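PDB 7CWW: TsrE from Streptomyces laurentii, which probably acts as a cyclase in the biosynthesis of a thiopeptide antibiotic. Local coordinates for residues L200-L205 against F345-D350; A191-K196 against F338-R343; A158-K163 against A354-S359. All blocks are in the same frame, centred on the assembly; numbering follows the deposited sequence.

Contact 1 (L200-L205 against F345-D350)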
loop_
_atom_site.group_PDB
_atom_site.type_symbol
_atom_site.label_atom_id
_atom_site.label_comp_id
_atom_site.label_asym_id
_atom_site.label_seq_id
_atom_site.Cartn_x
_atom_site.Cartn_y
_atom_site.Cartn_z
ATOM N N LEU A 200 -5.529 13.458 18.869
ATOM C CA LEU A 200 -4.734 13.960 17.760
ATOM C C LEU A 200 -5.253 13.474 16.409
ATOM O O LEU A 200 -5.230 14.226 15.431
ATOM C CB LEU A 200 -3.270 13.549 17.934
ATOM C CG LEU A 200 -2.451 14.490 18.823
ATOM C CD1 LEU A 200 -1.389 13.727 19.600
ATOM C CD2 LEU A 200 -1.817 15.607 18.003
ATOM N N LEU A 201 -5.747 12.235 16.341
ATOM C CA LEU A 201 -6.079 11.632 15.054
ATOM C C LEU A 201 -7.370 12.191 14.464
ATOM O O LEU A 201 -7.451 12.419 13.250
ATOM C CB LEU A 201 -6.200 10.124 15.210
ATOM C CG LEU A 201 -4.919 9.364 15.523
ATOM C CD1 LEU A 201 -5.292 7.965 15.961
ATOM C CD2 LEU A 201 -4.019 9.333 14.313
ATOM N N ARG A 202 -8.397 12.396 15.303
ATOM C CA ARG A 202 -9.708 12.760 14.767
ATOM C C ARG A 202 -9.703 14.134 14.098
ATOM O O ARG A 202 -10.146 14.226 12.940
ATOM C CB ARG A 202 -10.771 12.636 15.865
ATOM C CG ARG A 202 -11.159 11.177 16.124
ATOM C CD ARG A 202 -12.126 11.046 17.273
ATOM N NE ARG A 202 -13.223 11.994 17.139
ATOM C CZ ARG A 202 -14.234 12.092 17.995
ATOM N NH1 ARG A 202 -14.286 11.303 19.059
ATOM N NH2 ARG A 202 -15.190 12.986 17.790
ATOM N N PRO A 203 -9.209 15.214 14.719
ATOM C CA PRO A 203 -9.185 16.500 13.990
ATOM C C PRO A 203 -8.237 16.510 12.799
ATOM O O PRO A 203 -8.531 17.176 11.795
ATOM C CB PRO A 203 -8.767 17.519 15.063
ATOM C CG PRO A 203 -8.146 16.715 16.152
ATOM C CD PRO A 203 -8.828 15.385 16.136
ATOM N N ARG A 204 -7.117 15.787 12.864
ATOM C CA ARG A 204 -6.256 15.669 11.690
ATOM C C ARG A 204 -7.005 15.019 10.529
ATOM O O ARG A 204 -6.972 15.512 9.394
ATOM C CB ARG A 204 -4.997 14.870 12.045
ATOM C CG ARG A 204 -3.951 14.789 10.927
ATOM C CD ARG A 204 -3.536 16.175 10.438
ATOM N NE ARG A 204 -2.528 16.112 9.378
ATOM C CZ ARG A 204 -2.350 17.053 8.453
ATOM N NH1 ARG A 204 -1.407 16.912 7.530
ATOM N NH2 ARG A 204 -3.117 18.136 8.444
ATOM N N LEU A 205 -7.715 13.927 10.808
ATOM C CA LEU A 205 -8.476 13.233 9.771
ATOM C C LEU A 205 -9.557 14.126 9.171
ATOM O O LEU A 205 -9.730 14.168 7.949
ATOM C CB LEU A 205 -9.097 11.953 10.341
ATOM C CG LEU A 205 -9.947 11.172 9.327
ATOM C CD1 LEU A 205 -9.494 9.712 9.182
ATOM C CD2 LEU A 205 -11.423 11.249 9.681
ATOM N N PHE A 345 -12.314 7.655 11.547
ATOM C CA PHE A 345 -13.499 7.871 10.703
ATOM C C PHE A 345 -14.770 7.544 11.473
ATOM O O PHE A 345 -15.740 8.310 11.470
ATOM C CB PHE A 345 -13.438 6.978 9.460
ATOM C CG PHE A 345 -12.833 7.616 8.241
ATOM C CD1 PHE A 345 -13.392 8.749 7.672
ATOM C CD2 PHE A 345 -11.735 7.027 7.623
ATOM C CE1 PHE A 345 -12.850 9.305 6.517
ATOM C CE2 PHE A 345 -11.183 7.568 6.472
ATOM C CZ PHE A 345 -11.744 8.717 5.916
ATOM N N GLU A 346 -14.784 6.376 12.125
ATOM C CA GLU A 346 -15.977 5.886 12.800
ATOM C C GLU A 346 -16.465 6.861 13.858
ATOM O O GLU A 346 -17.662 7.157 13.938
ATOM C CB GLU A 346 -15.674 4.530 13.435
ATOM C CG GLU A 346 -16.860 3.664 13.694
ATOM C CD GLU A 346 -16.425 2.317 14.247
ATOM O OE1 GLU A 346 -16.387 2.167 15.488
ATOM O OE2 GLU A 346 -16.064 1.443 13.431
ATOM N N GLU A 347 -15.555 7.340 14.706
ATOM C CA GLU A 347 -15.954 8.251 15.775
ATOM C C GLU A 347 -16.194 9.663 15.263
ATOM O O GLU A 347 -17.109 10.348 15.730
ATOM C CB GLU A 347 -14.891 8.278 16.873
ATOM C CG GLU A 347 -14.979 7.118 17.842
ATOM C CD GLU A 347 -13.948 7.214 18.952
ATOM O OE1 GLU A 347 -13.155 8.185 18.942
ATOM O OE2 GLU A 347 -13.938 6.318 19.824
ATOM N N GLU A 348 -15.378 10.131 14.321
ATOM C CA GLU A 348 -15.504 11.519 13.905
ATOM C C GLU A 348 -16.817 11.769 13.175
ATOM O O GLU A 348 -17.411 12.843 13.328
ATOM C CB GLU A 348 -14.305 11.926 13.045
ATOM C CG GLU A 348 -14.276 13.399 12.662
ATOM C CD GLU A 348 -14.245 14.324 13.866
ATOM O OE1 GLU A 348 -13.789 13.909 14.954
ATOM O OE2 GLU A 348 -14.686 15.472 13.725
ATOM N N TYR A 349 -17.305 10.787 12.412
ATOM C CA TYR A 349 -18.529 10.947 11.636
ATOM C C TYR A 349 -19.667 10.065 12.119
ATOM O O TYR A 349 -20.706 9.994 11.445
ATOM C CB TYR A 349 -18.264 10.676 10.152
ATOM C CG TYR A 349 -17.209 11.583 9.567
ATOM C CD1 TYR A 349 -17.522 12.883 9.171
ATOM C CD2 TYR A 349 -15.896 11.145 9.424
ATOM C CE1 TYR A 349 -16.552 13.726 8.634
ATOM C CE2 TYR A 349 -14.920 11.968 8.895
ATOM C CZ TYR A 349 -15.248 13.252 8.489
ATOM O OH TYR A 349 -14.271 14.064 7.953
ATOM N N ASP A 350 -19.500 9.379 13.252
ATOM C CA ASP A 350 -20.577 8.585 13.846
ATOM C C ASP A 350 -21.083 7.527 12.861
ATOM O O ASP A 350 -22.282 7.410 12.592
ATOM C CB ASP A 350 -21.715 9.504 14.315
ATOM C CG ASP A 350 -22.741 8.779 15.163
ATOM O OD1 ASP A 350 -22.337 7.996 16.050
ATOM O OD2 ASP A 350 -23.952 8.991 14.941
#
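Arg202 and Leu205 of helix 183-211 meet residues 345-349 of helix 331-349 in a helix-helix crossing at 72°, tied by a salt-bridge network of Arg202, Glu347 and Glu348. Going outward, Arg202 CB lies 3.4 Å from Glu348 OE1, and Arg202 CG stays beside it at 4.0 Å. Arg202 CD crosses Glu347, 3.5 Å from Glu347 OE1. The chain turns about its CG-CD bond (chi3 48°), bringing the guanidinium back toward Glu348. Arg202 NE gives the straighter bond, 3.0 Å to Glu348 OE1 with an N-H...O angle of 162°. NH2 reaches the same oxygen, so one oxygen takes both donors, each with the acceptor in the guanidinium plane. Arg202 NH1 makes a weak bond to Glu347 OE1 at 3.3 Å. The carboxylates have second partners: Glu347 OE2 pairs with Arg198, and Glu348 OE2 with Arg206. These shared charges probably keep both glutamates ionised. Beside the charged groups the contact turns apolar. Leu205 also touches Phe139 and Val143 of helix 131-149. Its two methyls divide the aromatic partners. Leu205 CD2 meets the edge of the Tyr349 ring, 3.7 Å from Tyr349 CE2, while CD1 sits over the Phe345 ring, 3.8 Å from its centroid.

Contact 2 (A191-K196 against F338-R343)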
loop_
_atom_site.group_PDB
_atom_site.type_symbol
_atom_site.label_atom_id
_atom_site.label_comp_id
_atom_site.label_asym_id
_atom_site.label_seq_id
_atom_site.Cartn_x
_atom_site.Cartn_y
_atom_site.Cartn_z
ATOM N N ALA A 191 -6.844 -1.180 19.966
ATOM C CA ALA A 191 -7.786 -0.253 20.585
ATOM C C ALA A 191 -7.107 0.583 21.664
ATOM O O ALA A 191 -7.360 1.787 21.776
ATOM C CB ALA A 191 -8.978 -1.018 21.153
ATOM N N GLN A 192 -6.225 -0.040 22.452
ATOM C CA GLN A 192 -5.409 0.694 23.419
ATOM C C GLN A 192 -4.608 1.806 22.745
ATOM O O GLN A 192 -4.510 2.923 23.270
ATOM C CB GLN A 192 -4.458 -0.273 24.138
ATOM C CG GLN A 192 -4.949 -0.782 25.482
ATOM C CD GLN A 192 -4.359 -2.140 25.855
ATOM O OE1 GLN A 192 -3.182 -2.414 25.602
ATOM N NE2 GLN A 192 -5.175 -2.990 26.474
ATOM N N ARG A 193 -4.019 1.508 21.586
ATOM C CA ARG A 193 -3.255 2.513 20.851
ATOM C C ARG A 193 -4.152 3.652 20.360
ATOM O O ARG A 193 -3.752 4.824 20.391
ATOM C CB ARG A 193 -2.538 1.848 19.679
ATOM C CG ARG A 193 -1.754 2.796 18.798
ATOM C CD ARG A 193 -0.506 2.102 18.295
ATOM N NE ARG A 193 0.409 1.840 19.399
ATOM C CZ ARG A 193 1.395 0.952 19.358
ATOM N NH1 ARG A 193 1.592 0.234 18.263
ATOM N NH2 ARG A 193 2.180 0.782 20.417
ATOM N N TYR A 194 -5.363 3.331 19.900
ATOM C CA TYR A 194 -6.266 4.384 19.444
ATOM C C TYR A 194 -6.630 5.333 20.580
ATOM O O TYR A 194 -6.656 6.554 20.388
ATOM C CB TYR A 194 -7.534 3.789 18.831
ATOM C CG TYR A 194 -8.515 4.864 18.400
ATOM C CD1 TYR A 194 -8.221 5.704 17.326
ATOM C CD2 TYR A 194 -9.709 5.073 19.090
ATOM C CE1 TYR A 194 -9.096 6.705 16.931
ATOM C CE2 TYR A 194 -10.599 6.092 18.703
ATOM C CZ TYR A 194 -10.277 6.895 17.616
ATOM O OH TYR A 194 -11.121 7.902 17.207
ATOM N N GLU A 195 -6.902 4.791 21.777
ATOM C CA GLU A 195 -7.240 5.640 22.921
ATOM C C GLU A 195 -6.149 6.668 23.198
ATOM O O GLU A 195 -6.445 7.826 23.513
ATOM C CB GLU A 195 -7.483 4.796 24.173
ATOM C CG GLU A 195 -8.434 3.635 23.998
ATOM C CD GLU A 195 -9.872 4.082 23.880
ATOM O OE1 GLU A 195 -10.374 4.733 24.820
ATOM O OE2 GLU A 195 -10.501 3.787 22.842
ATOM N N LYS A 196 -4.882 6.261 23.082
ATOM C CA LYS A 196 -3.775 7.171 23.350
ATOM C C LYS A 196 -3.694 8.297 22.324
ATOM O O LYS A 196 -3.213 9.386 22.646
ATOM C CB LYS A 196 -2.449 6.402 23.374
ATOM C CG LYS A 196 -2.145 5.699 24.680
ATOM C CD LYS A 196 -0.914 4.813 24.551
ATOM C CE LYS A 196 -0.853 3.777 25.670
ATOM N NZ LYS A 196 0.147 2.704 25.391
ATOM N N PHE A 338 -4.074 1.348 9.399
ATOM C CA PHE A 338 -5.422 1.073 8.905
ATOM C C PHE A 338 -6.428 1.134 10.045
ATOM O O PHE A 338 -7.520 1.692 9.892
ATOM C CB PHE A 338 -5.478 -0.296 8.222
ATOM C CG PHE A 338 -4.442 -0.492 7.127
ATOM C CD1 PHE A 338 -3.977 0.590 6.367
ATOM C CD2 PHE A 338 -3.953 -1.772 6.848
ATOM C CE1 PHE A 338 -3.023 0.398 5.363
ATOM C CE2 PHE A 338 -3.005 -1.978 5.844
ATOM C CZ PHE A 338 -2.546 -0.895 5.096
ATOM N N TYR A 339 -6.064 0.575 11.201
ATOM C CA TYR A 339 -6.967 0.548 12.346
ATOM C C TYR A 339 -7.243 1.957 12.861
ATOM O O TYR A 339 -8.394 2.317 13.128
ATOM C CB TYR A 339 -6.375 -0.326 13.456
ATOM C CG TYR A 339 -7.273 -0.405 14.669
ATOM C CD1 TYR A 339 -8.274 -1.369 14.753
ATOM C CD2 TYR A 339 -7.139 0.494 15.715
ATOM C CE1 TYR A 339 -9.113 -1.441 15.855
ATOM C CE2 TYR A 339 -7.974 0.438 16.815
ATOM C CZ TYR A 339 -8.957 -0.531 16.881
ATOM O OH TYR A 339 -9.789 -0.582 17.978
ATOM N N LEU A 340 -6.187 2.754 13.033
ATOM C CA LEU A 340 -6.340 4.118 13.527
ATOM C C LEU A 340 -7.212 4.953 12.602
ATOM O O LEU A 340 -8.041 5.743 13.066
ATOM C CB LEU A 340 -4.967 4.779 13.680
ATOM C CG LEU A 340 -4.011 4.161 14.706
ATOM C CD1 LEU A 340 -2.719 4.959 14.720
ATOM C CD2 LEU A 340 -4.624 4.078 16.092
ATOM N N ILE A 341 -7.024 4.808 11.289
ATOM C CA ILE A 341 -7.837 5.555 10.335
ATOM C C ILE A 341 -9.300 5.143 10.437
ATOM O O ILE A 341 -10.205 5.989 10.438
ATOM C CB ILE A 341 -7.305 5.356 8.907
ATOM C CG1 ILE A 341 -5.938 6.023 8.774
ATOM C CG2 ILE A 341 -8.323 5.926 7.879
ATOM C CD1 ILE A 341 -5.214 5.719 7.486
ATOM N N ALA A 342 -9.559 3.833 10.469
ATOM C CA ALA A 342 -10.937 3.358 10.523
ATOM C C ALA A 342 -11.638 3.850 11.789
ATOM O O ALA A 342 -12.764 4.358 11.731
ATOM C CB ALA A 342 -10.966 1.826 10.445
ATOM N N ARG A 343 -10.975 3.722 12.945
ATOM C CA ARG A 343 -11.587 4.156 14.199
ATOM C C ARG A 343 -11.826 5.659 14.197
ATOM O O ARG A 343 -12.865 6.129 14.673
ATOM C CB ARG A 343 -10.704 3.770 15.392
ATOM C CG ARG A 343 -10.652 2.280 15.713
ATOM C CD ARG A 343 -11.948 1.758 16.308
ATOM N NE ARG A 343 -12.422 2.565 17.427
ATOM C CZ ARG A 343 -12.043 2.418 18.692
ATOM N NH1 ARG A 343 -11.158 1.482 19.044
ATOM N NH2 ARG A 343 -12.557 3.216 19.614
#
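Tyr194 CG is anti to the backbone N (chi1 178°), which sends the ring out toward helix 331-349, where Arg343 lies against it. Arg343 is folded rather than extended, with turns at chi2 and chi3, so its guanidinium curls back beside the same ring. The arginine therefore touches the tyrosine twice. Arg343 CB rests over the middle of the Tyr194 face, 3.6 Å from the centroid, as a CH-pi contact. Arg343 NH2 comes to 3.4 Å from Tyr194 CD2, and the guanidinium and ring planes are 48° apart, so this is no flat stack. The fold of Arg343 is fixed from its own helix: NH1 donates to Tyr339 OH at 2.7 Å, with the oxygen in the guanidinium plane. Tyr339 OH also abuts Ala191, 3.3 Å from Ala191 CB. Leu340 CD2 packs on Tyr194 CA at 3.7 Å. Glu195 OE2 and Arg343 NH2 form a long ion pair; Glu195 OE1 is bound by Arg198, and Tyr194 OH by Glu347. The two helices cross at 60°. Helix 331-349 is packed on further sides as well. Ile341 points away from helix 183-211 and meets Phe139, Leu142 and Val143 of helix 131-149, as well as Tyr169 of helix 163-177. Phe338 touches the bound polyether and packs on Asn321 and Leu324 of helix 308-326.

Contact 3 (A158-K163 against A354-S359)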
loop_
_atom_site.group_PDB
_atom_site.type_symbol
_atom_site.label_atom_id
_atom_site.label_comp_id
_atom_site.label_asym_id
_atom_site.label_seq_id
_atom_site.Cartn_x
_atom_site.Cartn_y
_atom_site.Cartn_z
ATOM N N ALA A 158 -19.814 4.144 -4.563
ATOM C CA ALA A 158 -19.283 5.492 -4.754
ATOM C C ALA A 158 -20.161 6.555 -4.093
ATOM O O ALA A 158 -19.657 7.621 -3.715
ATOM C CB ALA A 158 -19.133 5.793 -6.251
ATOM N N LYS A 159 -21.459 6.284 -3.937
ATOM C CA LYS A 159 -22.346 7.216 -3.247
ATOM C C LYS A 159 -21.848 7.584 -1.850
ATOM O O LYS A 159 -22.206 8.649 -1.343
ATOM C CB LYS A 159 -23.748 6.617 -3.145
ATOM C CG LYS A 159 -23.817 5.398 -2.208
ATOM C CD LYS A 159 -25.226 4.793 -2.157
ATOM C CE LYS A 159 -25.353 3.810 -0.988
ATOM N NZ LYS A 159 -26.732 3.209 -0.952
ATOM N N PHE A 160 -21.043 6.724 -1.217
ATOM C CA PHE A 160 -20.582 6.966 0.148
ATOM C C PHE A 160 -19.532 8.065 0.248
ATOM O O PHE A 160 -19.279 8.556 1.356
ATOM C CB PHE A 160 -19.983 5.686 0.739
ATOM C CG PHE A 160 -20.999 4.642 1.077
ATOM C CD1 PHE A 160 -22.164 4.985 1.728
ATOM C CD2 PHE A 160 -20.783 3.309 0.745
ATOM C CE1 PHE A 160 -23.111 4.016 2.044
ATOM C CE2 PHE A 160 -21.724 2.339 1.056
ATOM C CZ PHE A 160 -22.893 2.698 1.705
ATOM N N GLY A 161 -18.880 8.422 -0.858
ATOM C CA GLY A 161 -17.799 9.403 -0.789
ATOM C C GLY A 161 -16.725 8.957 0.195
ATOM O O GLY A 161 -16.284 7.803 0.189
ATOM N N TYR A 162 -16.315 9.885 1.070
ATOM C CA TYR A 162 -15.257 9.614 2.044
ATOM C C TYR A 162 -15.595 8.422 2.935
ATOM O O TYR A 162 -14.687 7.777 3.474
ATOM C CB TYR A 162 -14.993 10.868 2.904
ATOM C CG TYR A 162 -16.163 11.285 3.795
ATOM C CD1 TYR A 162 -17.103 12.215 3.360
ATOM C CD2 TYR A 162 -16.314 10.756 5.069
ATOM C CE1 TYR A 162 -18.170 12.594 4.169
ATOM C CE2 TYR A 162 -17.375 11.129 5.888
ATOM C CZ TYR A 162 -18.298 12.041 5.436
ATOM O OH TYR A 162 -19.351 12.405 6.255
ATOM N N LYS A 163 -16.885 8.118 3.126
ATOM C CA LYS A 163 -17.214 6.958 3.953
ATOM C C LYS A 163 -16.786 5.652 3.300
ATOM O O LYS A 163 -16.686 4.634 3.989
ATOM C CB LYS A 163 -18.708 6.917 4.253
ATOM C CG LYS A 163 -19.187 8.126 5.052
ATOM C CD LYS A 163 -20.702 8.060 5.293
ATOM C CE LYS A 163 -21.243 9.411 5.781
ATOM N NZ LYS A 163 -22.678 9.306 6.223
ATOM N N ALA A 354 -22.045 -1.721 9.565
ATOM C CA ALA A 354 -23.111 -2.665 9.247
ATOM C C ALA A 354 -24.253 -1.975 8.508
ATOM O O ALA A 354 -24.762 -2.492 7.507
ATOM C CB ALA A 354 -23.620 -3.331 10.527
ATOM N N ALA A 355 -24.658 -0.793 8.982
ATOM C CA ALA A 355 -25.750 -0.079 8.325
ATOM C C ALA A 355 -25.354 0.354 6.918
ATOM O O ALA A 355 -26.142 0.219 5.975
ATOM C CB ALA A 355 -26.175 1.127 9.164
ATOM N N LEU A 356 -24.136 0.877 6.756
ATOM C CA LEU A 356 -23.670 1.265 5.427
ATOM C C LEU A 356 -23.623 0.063 4.491
ATOM O O LEU A 356 -24.082 0.135 3.344
ATOM C CB LEU A 356 -22.293 1.919 5.525
ATOM C CG LEU A 356 -22.229 3.227 6.310
ATOM C CD1 LEU A 356 -20.759 3.598 6.599
ATOM C CD2 LEU A 356 -22.937 4.329 5.529
ATOM N N ILE A 357 -23.067 -1.055 4.966
ATOM C CA ILE A 357 -23.014 -2.263 4.143
ATOM C C ILE A 357 -24.419 -2.692 3.738
ATOM O O ILE A 357 -24.670 -3.018 2.570
ATOM C CB ILE A 357 -22.263 -3.388 4.885
ATOM C CG1 ILE A 357 -20.790 -3.010 5.077
ATOM C CG2 ILE A 357 -22.378 -4.705 4.127
ATOM C CD1 ILE A 357 -20.142 -3.683 6.274
ATOM N N ARG A 358 -25.363 -2.672 4.688
ATOM C CA ARG A 358 -26.729 -3.085 4.389
ATOM C C ARG A 358 -27.365 -2.220 3.301
ATOM O O ARG A 358 -28.281 -2.673 2.606
ATOM C CB ARG A 358 -27.589 -3.032 5.657
ATOM C CG ARG A 358 -27.449 -4.231 6.577
ATOM C CD ARG A 358 -28.553 -4.242 7.638
ATOM N NE ARG A 358 -28.535 -3.058 8.504
ATOM C CZ ARG A 358 -27.887 -2.998 9.665
ATOM N NH1 ARG A 358 -27.194 -4.046 10.090
ATOM N NH2 ARG A 358 -27.922 -1.893 10.399
ATOM N N SER A 359 -26.910 -0.982 3.140
ATOM C CA SER A 359 -27.550 -0.076 2.198
ATOM C C SER A 359 -27.008 -0.196 0.776
ATOM O O SER A 359 -27.570 0.424 -0.132
ATOM C CB SER A 359 -27.413 1.376 2.678
ATOM O OG SER A 359 -26.073 1.804 2.568
#
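Leu356 O is held by two donors of Ser359 and lies against the Phe160 ring of the facing loop. Ser359 OG donates to Leu356 O at 2.7 Å and Ser359 N at 3.0 Å, both from the same face of the carbonyl plane. This doubly bound oxygen belongs to helix 353-359. Ser359 OG lies between the backbone N and the carbonyl carbon (chi1 70°), a position that lets it bend back to the helix. Phe160 comes in edge first. Phe160 CZ is 3.3 Å from Leu356 O and 3.4 Å from Ser359 OG, the latter in the ring plane. Phe160 CE1 packs on Leu356 CD2 at 3.5 Å. Next to it, the extended Lys159 chain reaches past the ring and NZ donates to Ser359 O at 3.0 Å, from above the carbonyl plane. Lys163 adds a looser touch, its CD at 4.4 Å from Leu356 CD2. Two overlapping turns present these side chains: a type I turn from Ala158 to Gly161 and a type II' turn from Phe160 to Lys163. Gly161 has the positive phi that the second turn needs. This is a surface contact. The loop joins helix 155-158 to helix 163-177. Helix 353-359 is backed by helix 286-296, where Ile357 packs on Ile290, Ala293 and Ile294.

Contacts 1 and 2 are two parts of one interface between helix 183-211 and helix 331-349. Their centres are about 10 Å apart, and their segments alternate along the chain. Leu201 joins them by packing on Leu340, with Leu201 CD1 3.9 Å from Leu340 CB. Contact 3 lies farther out, its centre about 17 Å from that of contact 1 and 21 Å from that of contact 2. It uses the next helix, 353-359, and a loop that precedes helix 183-211, so its segments bracket the others in sequence. Tyr162 of that loop packs on Tyr349 and Phe345, linking contacts 3 and 1. Together they pack helices 331-349 and 353-359 against helix 183-211 and the loop before helix 163-177, near the bound polyether.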